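Local coordinates for siroheme decarboxylase (PDB 4CH7), which catalyses the decarboxylation of siroheme to didecarboxysiroheme, a step in the biosynthesis of heme d1, at residues R97-N102 and A304-T309; A235-E240 and A277-K282. All blocks are in the same frame, centred on the assembly; numbering follows the deposited sequence.

Overall arrangement
Contacts 1 and 2 lie in one closed antiparallel barrel, with their centres about 10 Å apart. Its strands come from both AsnC-like regions of the chain. Contact 1 joins the two regions, where the 97-102 turn meets strand 303-314. Contact 2 lies within the second region, between neighbouring strands 233-239 and 275-281. Strands 303-314 and 233-239 are also neighbours, so the contacts touch directly. Met236 N lies 2.9 Å from Leu306 O, a probable hydrogen bond, and Phe307 packs on Ala235. The inferred active-site residue His93 is near both: its side chain is about 7 Å from that of Arg97 and about 8 Å from that of Met236.

Contact 1: residues R97-N102 and A304-T309; sequences RTHDFN and ALLFST
Arg97 runs its side chain along the backbone of Leu306 and Phe307. Its CB lies 3.6 Å from Phe307 O. CG is anti to the carbonyl carbon (chi1 -61°) and also passes near that oxygen. The chain is then extended as far as NE, and it crosses the Leu306 side chain at about a right angle, with CD 4.1 Å from Leu306 CB. At the tip, NH1 gives a hydrogen bond of 3.2 Å to Leu306 O. The bond is bent, with 142° at the hydrogen, and the oxygen sits at the guanidinium edge, slightly out of its plane. Arg97 NH1 also rests 3.6 Å from Ser308 CB. Arg97 and Ser308 form an antiparallel non-hydrogen-bonded pair, and Arg97 CA makes a CA-H...O contact with Phe307 O.

This pairing sits at the end of strand 91-97, beside strand 303-314. It is a seam of the alpha/beta barrel, where the two AsnC-like regions of one chain come together. In the related Lrp/AsnC regulators, such a barrel is built from two subunits.

Past the seam the chain turns away, and Thr98 still grips the strand twice. Its N donates to Phe307 O, and its OG1 accepts Phe307 N at 3.0 Å. The same OG1 lies at the edge of the Phe307 ring, near its plane, 3.6 Å from Phe307 CD2. The Thr98 methyl, CG2, meets Thr309 CG2 at 3.7 Å. His99 CB is 3.7 Å from Leu306 CD2, and His99 CD2 lies close to Leu306 CG. Phe101 N donates to His99 ND1, from somewhat above the ring plane, which would restrain rotation of the imidazole. Trp104 of strand 103-109 packs against both Arg97 and Leu306.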
ATOM      1  N   ARG A  97      -2.654  11.127  14.593  1.00 51.27           N
ATOM      2  CA  ARG A  97      -1.276  11.590  14.672  1.00 53.19           C
ATOM      3  C   ARG A  97      -1.133  12.895  15.445  1.00 61.50           C
ATOM      4  O   ARG A  97      -2.096  13.643  15.613  1.00 55.71           O
ATOM      5  CB  ARG A  97      -0.665  11.712  13.274  1.00 59.11           C
ATOM      6  CG  ARG A  97      -0.623  10.393  12.516  1.00 56.72           C
ATOM      7  CD  ARG A  97       0.173  10.482  11.225  1.00 60.33           C
ATOM      8  NE  ARG A  97       0.190   9.202  10.522  1.00 50.82           N
ATOM      9  CZ  ARG A  97       1.039   8.216  10.793  1.00 65.81           C
ATOM     10  NH1 ARG A  97       1.943   8.361  11.753  1.00 54.45           N
ATOM     11  NH2 ARG A  97       0.985   7.083  10.109  1.00 57.39           N
ATOM     12  N   THR A  98       0.081  13.149  15.925  1.00 57.23           N
ATOM     13  CA  THR A  98       0.387  14.365  16.666  1.00 56.43           C
ATOM     14  C   THR A  98       0.695  15.509  15.705  1.00 59.61           C
ATOM     15  O   THR A  98       1.835  15.676  15.261  1.00 55.32           O
ATOM     16  CB  THR A  98       1.587  14.160  17.609  1.00 65.22           C
ATOM     17  OG1 THR A  98       2.780  13.976  16.835  1.00 57.34           O
ATOM     18  CG2 THR A  98       1.370  12.940  18.490  1.00 51.70           C
ATOM     19  N   HIS A  99      -0.335  16.289  15.389  1.00 63.67           N
ATOM     20  CA  HIS A  99      -0.230  17.398  14.444  1.00 61.11           C
ATOM     21  C   HIS A  99      -1.560  18.145  14.444  1.00 61.55           C
ATOM     22  O   HIS A  99      -2.571  17.605  14.895  1.00 57.69           O
ATOM     23  CB  HIS A  99       0.071  16.872  13.036  1.00 61.76           C
ATOM     24  CG  HIS A  99       0.551  17.920  12.080  1.00 64.64           C
ATOM     25  ND1 HIS A  99      -0.290  18.579  11.209  1.00 61.28           N
ATOM     26  CD2 HIS A  99       1.793  18.409  11.842  1.00 63.99           C
ATOM     27  CE1 HIS A  99       0.410  19.435  10.484  1.00 60.71           C
ATOM     28  NE2 HIS A  99       1.676  19.350  10.849  1.00 66.84           N
ATOM     29  N   ASP A 100      -1.562  19.381  13.948  1.00 65.16           N
ATOM     30  CA  ASP A 100      -2.800  20.151  13.832  1.00 67.95           C
ATOM     31  C   ASP A 100      -3.817  19.382  12.992  1.00 63.16           C
ATOM     32  O   ASP A 100      -5.015  19.376  13.289  1.00 63.07           O
ATOM     33  CB  ASP A 100      -2.532  21.535  13.242  1.00 67.42           C
ATOM     34  CG  ASP A 100      -2.010  22.518  14.272  1.00 83.39           C
ATOM     35  OD1 ASP A 100      -1.216  22.107  15.145  1.00 84.91           O
ATOM     36  OD2 ASP A 100      -2.401  23.704  14.212  1.00 87.70           O
ATOM     37  N   PHE A 101      -3.326  18.729  11.944  1.00 67.18           N
ATOM     38  CA  PHE A 101      -4.094  17.689  11.277  1.00 57.44           C
ATOM     39  C   PHE A 101      -3.844  16.391  12.037  1.00 55.13           C
ATOM     40  O   PHE A 101      -2.764  15.806  11.948  1.00 56.33           O
ATOM     41  CB  PHE A 101      -3.683  17.557   9.810  1.00 58.40           C
ATOM     42  CG  PHE A 101      -3.983  18.778   8.984  1.00 53.23           C
ATOM     43  CD1 PHE A 101      -5.229  18.942   8.393  1.00 54.91           C
ATOM     44  CD2 PHE A 101      -3.019  19.759   8.796  1.00 53.93           C
ATOM     45  CE1 PHE A 101      -5.511  20.066   7.630  1.00 53.24           C
ATOM     46  CE2 PHE A 101      -3.291  20.886   8.035  1.00 62.71           C
ATOM     47  CZ  PHE A 101      -4.540  21.040   7.452  1.00 54.91           C
ATOM     48  N   ASN A 102      -4.844  15.957  12.799  1.00 59.64           N
ATOM     49  CA  ASN A 102      -4.680  14.851  13.739  1.00 59.91           C
ATOM     50  C   ASN A 102      -5.206  13.512  13.228  1.00 54.07           C
ATOM     51  O   ASN A 102      -5.086  12.494  13.912  1.00 50.85           O
ATOM     52  CB  ASN A 102      -5.358  15.194  15.066  1.00 59.39           C
ATOM     53  CG  ASN A 102      -6.777  15.689  14.876  1.00 63.49           C
ATOM     54  OD1 ASN A 102      -7.093  16.317  13.867  1.00 61.64           O
ATOM     55  ND2 ASN A 102      -7.639  15.414  15.847  1.00 54.12           N
ATOM     56  N   ALA A 304       8.854  17.984  10.929  1.00 51.39           N
ATOM     57  CA  ALA A 304       7.881  17.721  11.980  1.00 50.95           C
ATOM     58  C   ALA A 304       7.753  16.224  12.216  1.00 54.62           C
ATOM     59  O   ALA A 304       7.860  15.427  11.281  1.00 53.79           O
ATOM     60  CB  ALA A 304       6.532  18.313  11.615  1.00 57.59           C
ATOM     61  N   LEU A 305       7.528  15.846  13.469  1.00 55.35           N
ATOM     62  CA  LEU A 305       7.333  14.444  13.814  1.00 50.56           C
ATOM     63  C   LEU A 305       5.866  14.174  14.128  1.00 56.43           C
ATOM     64  O   LEU A 305       5.351  14.604  15.163  1.00 61.36           O
ATOM     65  CB  LEU A 305       8.219  14.047  14.998  1.00 44.19           C
ATOM     66  CG  LEU A 305       9.726  14.107  14.746  1.00 56.40           C
ATOM     67  CD1 LEU A 305      10.513  13.655  15.970  1.00 56.91           C
ATOM     68  CD2 LEU A 305      10.095  13.273  13.536  1.00 48.70           C
ATOM     69  N   LEU A 306       5.197  13.468  13.223  1.00 53.33           N
ATOM     70  CA  LEU A 306       3.789  13.142  13.401  1.00 54.53           C
ATOM     71  C   LEU A 306       3.655  11.729  13.958  1.00 50.67           C
ATOM     72  O   LEU A 306       3.536  10.761  13.204  1.00 46.13           O
ATOM     73  CB  LEU A 306       3.020  13.287  12.083  1.00 52.44           C
ATOM     74  CG  LEU A 306       2.748  14.706  11.565  1.00 49.18           C
ATOM     75  CD1 LEU A 306       3.996  15.355  10.986  1.00 51.89           C
ATOM     76  CD2 LEU A 306       1.631  14.698  10.537  1.00 56.33           C
ATOM     77  N   PHE A 307       3.676  11.620  15.282  1.00 58.96           N
ATOM     78  CA  PHE A 307       3.625  10.325  15.950  1.00 60.37           C
ATOM     79  C   PHE A 307       2.266   9.653  15.813  1.00 66.11           C
ATOM     80  O   PHE A 307       1.228  10.294  15.970  1.00 65.07           O
ATOM     81  CB  PHE A 307       3.977  10.474  17.433  1.00 61.03           C
ATOM     82  CG  PHE A 307       5.408  10.860  17.682  1.00 58.62           C
ATOM     83  CD1 PHE A 307       6.384   9.885  17.826  1.00 56.68           C
ATOM     84  CD2 PHE A 307       5.776  12.195  17.783  1.00 60.35           C
ATOM     85  CE1 PHE A 307       7.707  10.232  18.058  1.00 64.11           C
ATOM     86  CE2 PHE A 307       7.097  12.551  18.016  1.00 67.15           C
ATOM     87  CZ  PHE A 307       8.063  11.566  18.153  1.00 67.87           C
ATOM     88  N   SER A 308       2.283   8.357  15.519  1.00 61.25           N
ATOM     89  CA  SER A 308       1.063   7.559  15.483  1.00 64.37           C
ATOM     90  C   SER A 308       0.642   7.207  16.907  1.00 69.54           C
ATOM     91  O   SER A 308       1.312   6.427  17.581  1.00 68.68           O
ATOM     92  CB  SER A 308       1.284   6.288  14.659  1.00 68.27           C
ATOM     93  OG  SER A 308       0.313   5.302  14.961  1.00 75.36           O
ATOM     94  N   THR A 309      -0.457   7.797  17.369  1.00 65.17           N
ATOM     95  CA  THR A 309      -0.938   7.555  18.727  1.00 74.48           C
ATOM     96  C   THR A 309      -2.150   6.625  18.745  1.00 71.57           C
ATOM     97  O   THR A 309      -2.586   6.184  19.810  1.00 66.54           O
ATOM     98  CB  THR A 309      -1.263   8.872  19.462  1.00 75.51           C
ATOM     99  OG1 THR A 309      -2.164   9.659  18.674  1.00 73.90           O
ATOM    100  CG2 THR A 309       0.011   9.666  19.706  1.00 78.28           C
TER

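Contact 2: residues A235-E240 and A277-K282; sequences AMSVWE and AMMHGK
Ser237 places its OG between its own backbone N and carbonyl carbon (chi1 69°), which turns the hydroxyl to the carbonyl oxygen and CB of Ala277. The Trp239 indole turns its NE1 to the same serine, and the Met279 methyl reaches past the serine to the indole. The three side chains meet around one hydroxyl. Trp239 NE1 donates to Ser237 OG at 2.8 Å, with the oxygen in the ring plane. That hydroxyl in turn donates to Ala277 O, though the modelled bond is very short and its exact length is doubtful. Met279 CE lies 3.6 Å from Trp239 CZ2, at the edge of the indole and near its plane. The same methyl is 3.7 Å from Ser237 OG. Helix 284-297 packs on this side, with Ile294 touching both Trp239 and Met279.

The backbones pair as neighbouring antiparallel strands of the AsnC-like barrel. Ala235 and Met279 form a hydrogen-bonded pair: Ala235 N gives to Met279 O, and Met279 N returns a 2.6 Å bond to Ala235 O. Ser237 and Ala277 form the next such pair, with Ala277 N to Ser237 O at 2.8 Å. Ala277 O receives the N-H of Ser237 and, if the very short contact is taken at face value, its hydroxyl as well.

Between them, Met236 and Met278 make a non-hydrogen-bonded pair on the sheet face away from that helix. Both are selenomethionines. They lie side by side and point the same way. Met278 bends at its second and third torsions, which folds its methyl CE back to 3.6 Å from Met236 CG. Met278 SE sits 3.9 Å from Met236 CB. Phe276 also touches Met236 here.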
ATOM      1  N   ALA A 235       6.342   7.118  14.060  1.00 52.41           N
ATOM      2  CA  ALA A 235       6.087   8.473  13.597  1.00 50.01           C
ATOM      3  C   ALA A 235       6.317   8.605  12.106  1.00 56.21           C
ATOM      4  O   ALA A 235       7.252   8.022  11.551  1.00 58.32           O
ATOM      5  CB  ALA A 235       6.956   9.470  14.347  1.00 50.91           C
HETATM    6  N   MSE A 236       5.442   9.369  11.464  1.00 49.53           N
HETATM    7  CA  MSE A 236       5.697   9.841  10.117  1.00 36.60           C
HETATM    8  C   MSE A 236       6.498  11.124  10.255  1.00 44.95           C
HETATM    9  O   MSE A 236       5.975  12.140  10.713  1.00 53.06           O
HETATM   10  CB  MSE A 236       4.383  10.108   9.379  1.00 46.90           C
HETATM   11  CG  MSE A 236       4.507  11.027   8.173  1.00 52.50           C
HETATM   12 SE   MSE A 236       2.792  11.327   7.316  1.00 74.36          SE
HETATM   13  CE  MSE A 236       2.385   9.486   6.860  1.00 46.58           C
ATOM     14  N   SER A 237       7.778  11.068   9.905  1.00 50.91           N
ATOM     15  CA  SER A 237       8.600  12.269   9.902  1.00 47.57           C
ATOM     16  C   SER A 237       8.447  12.950   8.549  1.00 47.89           C
ATOM     17  O   SER A 237       8.566  12.306   7.505  1.00 44.08           O
ATOM     18  CB  SER A 237      10.065  11.929  10.166  1.00 53.73           C
ATOM     19  OG  SER A 237      10.631  11.233   9.075  1.00 49.94           O
ATOM     20  N   VAL A 238       8.149  14.243   8.566  1.00 41.48           N
ATOM     21  CA  VAL A 238       8.006  14.996   7.325  1.00 55.11           C
ATOM     22  C   VAL A 238       9.083  16.072   7.232  1.00 47.47           C
ATOM     23  O   VAL A 238       9.385  16.743   8.217  1.00 49.97           O
ATOM     24  CB  VAL A 238       6.591  15.597   7.174  1.00 51.76           C
ATOM     25  CG1 VAL A 238       5.559  14.486   7.080  1.00 48.19           C
ATOM     26  CG2 VAL A 238       6.267  16.523   8.335  1.00 55.05           C
ATOM     27  N   TRP A 239       9.670  16.221   6.049  1.00 46.17           N
ATOM     28  CA  TRP A 239      10.819  17.101   5.881  1.00 51.44           C
ATOM     29  C   TRP A 239      10.664  18.024   4.680  1.00 52.53           C
ATOM     30  O   TRP A 239      10.132  17.627   3.640  1.00 47.94           O
ATOM     31  CB  TRP A 239      12.093  16.266   5.717  1.00 43.09           C
ATOM     32  CG  TRP A 239      12.284  15.254   6.810  1.00 55.62           C
ATOM     33  CD1 TRP A 239      11.665  14.044   6.925  1.00 55.38           C
ATOM     34  CD2 TRP A 239      13.157  15.368   7.941  1.00 53.70           C
ATOM     35  NE1 TRP A 239      12.095  13.401   8.061  1.00 54.02           N
ATOM     36  CE2 TRP A 239      13.012  14.192   8.703  1.00 54.07           C
ATOM     37  CE3 TRP A 239      14.048  16.348   8.383  1.00 55.60           C
ATOM     38  CZ2 TRP A 239      13.727  13.975   9.885  1.00 57.43           C
ATOM     39  CZ3 TRP A 239      14.751  16.134   9.557  1.00 54.75           C
ATOM     40  CH2 TRP A 239      14.589  14.958  10.293  1.00 58.60           C
ATOM     41  N   GLU A 240      11.128  19.262   4.827  1.00 53.14           N
ATOM     42  CA  GLU A 240      11.241  20.158   3.686  1.00 53.44           C
ATOM     43  C   GLU A 240      12.675  20.115   3.178  1.00 60.24           C
ATOM     44  O   GLU A 240      13.600  20.566   3.858  1.00 55.33           O
ATOM     45  CB  GLU A 240      10.850  21.585   4.061  1.00 51.18           C
ATOM     46  CG  GLU A 240      10.914  22.562   2.897  1.00 71.01           C
ATOM     47  CD  GLU A 240      10.433  23.945   3.273  1.00 72.95           C
ATOM     48  OE1 GLU A 240       9.566  24.052   4.166  1.00 77.14           O
ATOM     49  OE2 GLU A 240      10.927  24.926   2.680  1.00 73.42           O
ATOM     50  N   ALA A 277       9.318  10.247   5.830  1.00 43.22           N
ATOM     51  CA  ALA A 277      10.109   9.100   6.271  1.00 48.39           C
ATOM     52  C   ALA A 277       9.504   8.461   7.510  1.00 42.97           C
ATOM     53  O   ALA A 277       9.523   9.051   8.591  1.00 49.03           O
ATOM     54  CB  ALA A 277      11.553   9.505   6.535  1.00 44.99           C
HETATM   55  N   MSE A 278       8.976   7.251   7.348  1.00 42.74           N
HETATM   56  CA  MSE A 278       8.384   6.531   8.466  1.00 39.13           C
HETATM   57  C   MSE A 278       9.460   6.158   9.473  1.00 53.12           C
HETATM   58  O   MSE A 278      10.400   5.429   9.154  1.00 48.63           O
HETATM   59  CB  MSE A 278       7.669   5.270   7.985  1.00 44.62           C
HETATM   60  CG  MSE A 278       6.577   5.506   6.949  1.00 68.27           C
HETATM   61 SE   MSE A 278       5.291   6.873   7.455  1.00 83.89          SE
HETATM   62  CE  MSE A 278       5.995   8.331   6.389  1.00 48.14           C
HETATM   63  N   MSE A 279       9.327   6.673  10.689  1.00 52.54           N
HETATM   64  CA  MSE A 279      10.254   6.328  11.755  1.00 58.14           C
HETATM   65  C   MSE A 279       9.576   5.449  12.798  1.00 65.17           C
HETATM   66  O   MSE A 279       8.355   5.490  12.974  1.00 54.21           O
HETATM   67  CB  MSE A 279      10.834   7.583  12.413  1.00 55.03           C
HETATM   68  CG  MSE A 279      11.874   8.323  11.579  1.00 37.70           C
HETATM   69 SE   MSE A 279      12.370  10.019  12.376  1.00 59.78          SE
HETATM   70  CE  MSE A 279      13.667  10.615  11.068  1.00 48.80           C
ATOM     71  N   HIS A 280      10.381   4.640  13.475  1.00 53.50           N
ATOM     72  CA  HIS A 280       9.908   3.848  14.597  1.00 57.75           C
ATOM     73  C   HIS A 280      11.025   3.750  15.620  1.00 68.02           C
ATOM     74  O   HIS A 280      12.204   3.852  15.276  1.00 49.43           O
ATOM     75  CB  HIS A 280       9.465   2.450  14.148  1.00 62.03           C
ATOM     76  CG  HIS A 280      10.514   1.694  13.394  1.00 71.35           C
ATOM     77  ND1 HIS A 280      10.356   1.307  12.081  1.00 66.21           N
ATOM     78  CD2 HIS A 280      11.736   1.245  13.772  1.00 74.46           C
ATOM     79  CE1 HIS A 280      11.436   0.658  11.680  1.00 68.50           C
ATOM     80  NE2 HIS A 280      12.288   0.609  12.688  1.00 79.06           N
ATOM     81  N   GLY A 281      10.649   3.578  16.879  1.00 63.28           N
ATOM     82  CA  GLY A 281      11.616   3.425  17.945  1.00 68.98           C
ATOM     83  C   GLY A 281      10.948   2.747  19.119  1.00 75.39           C
ATOM     84  O   GLY A 281       9.761   2.425  19.062  1.00 73.03           O
ATOM     85  N   LYS A 282      11.708   2.520  20.181  1.00 84.11           N
ATOM     86  CA  LYS A 282      11.145   1.951  21.395  1.00 85.78           C
ATOM     87  C   LYS A 282      10.838   3.079  22.373  1.00 81.28           C
ATOM     88  O   LYS A 282      10.970   2.927  23.588  1.00 84.83           O
ATOM     89  CB  LYS A 282      12.094   0.908  21.985  1.00 85.84           C
ATOM     90  CG  LYS A 282      12.279  -0.296  21.064  1.00 85.76           C
ATOM     91  CD  LYS A 282      13.565  -1.062  21.340  1.00 96.11           C
ATOM     92  CE  LYS A 282      13.457  -1.939  22.574  1.00 92.03           C
ATOM     93  NZ  LYS A 282      14.657  -2.809  22.728  1.00 93.10           N
TER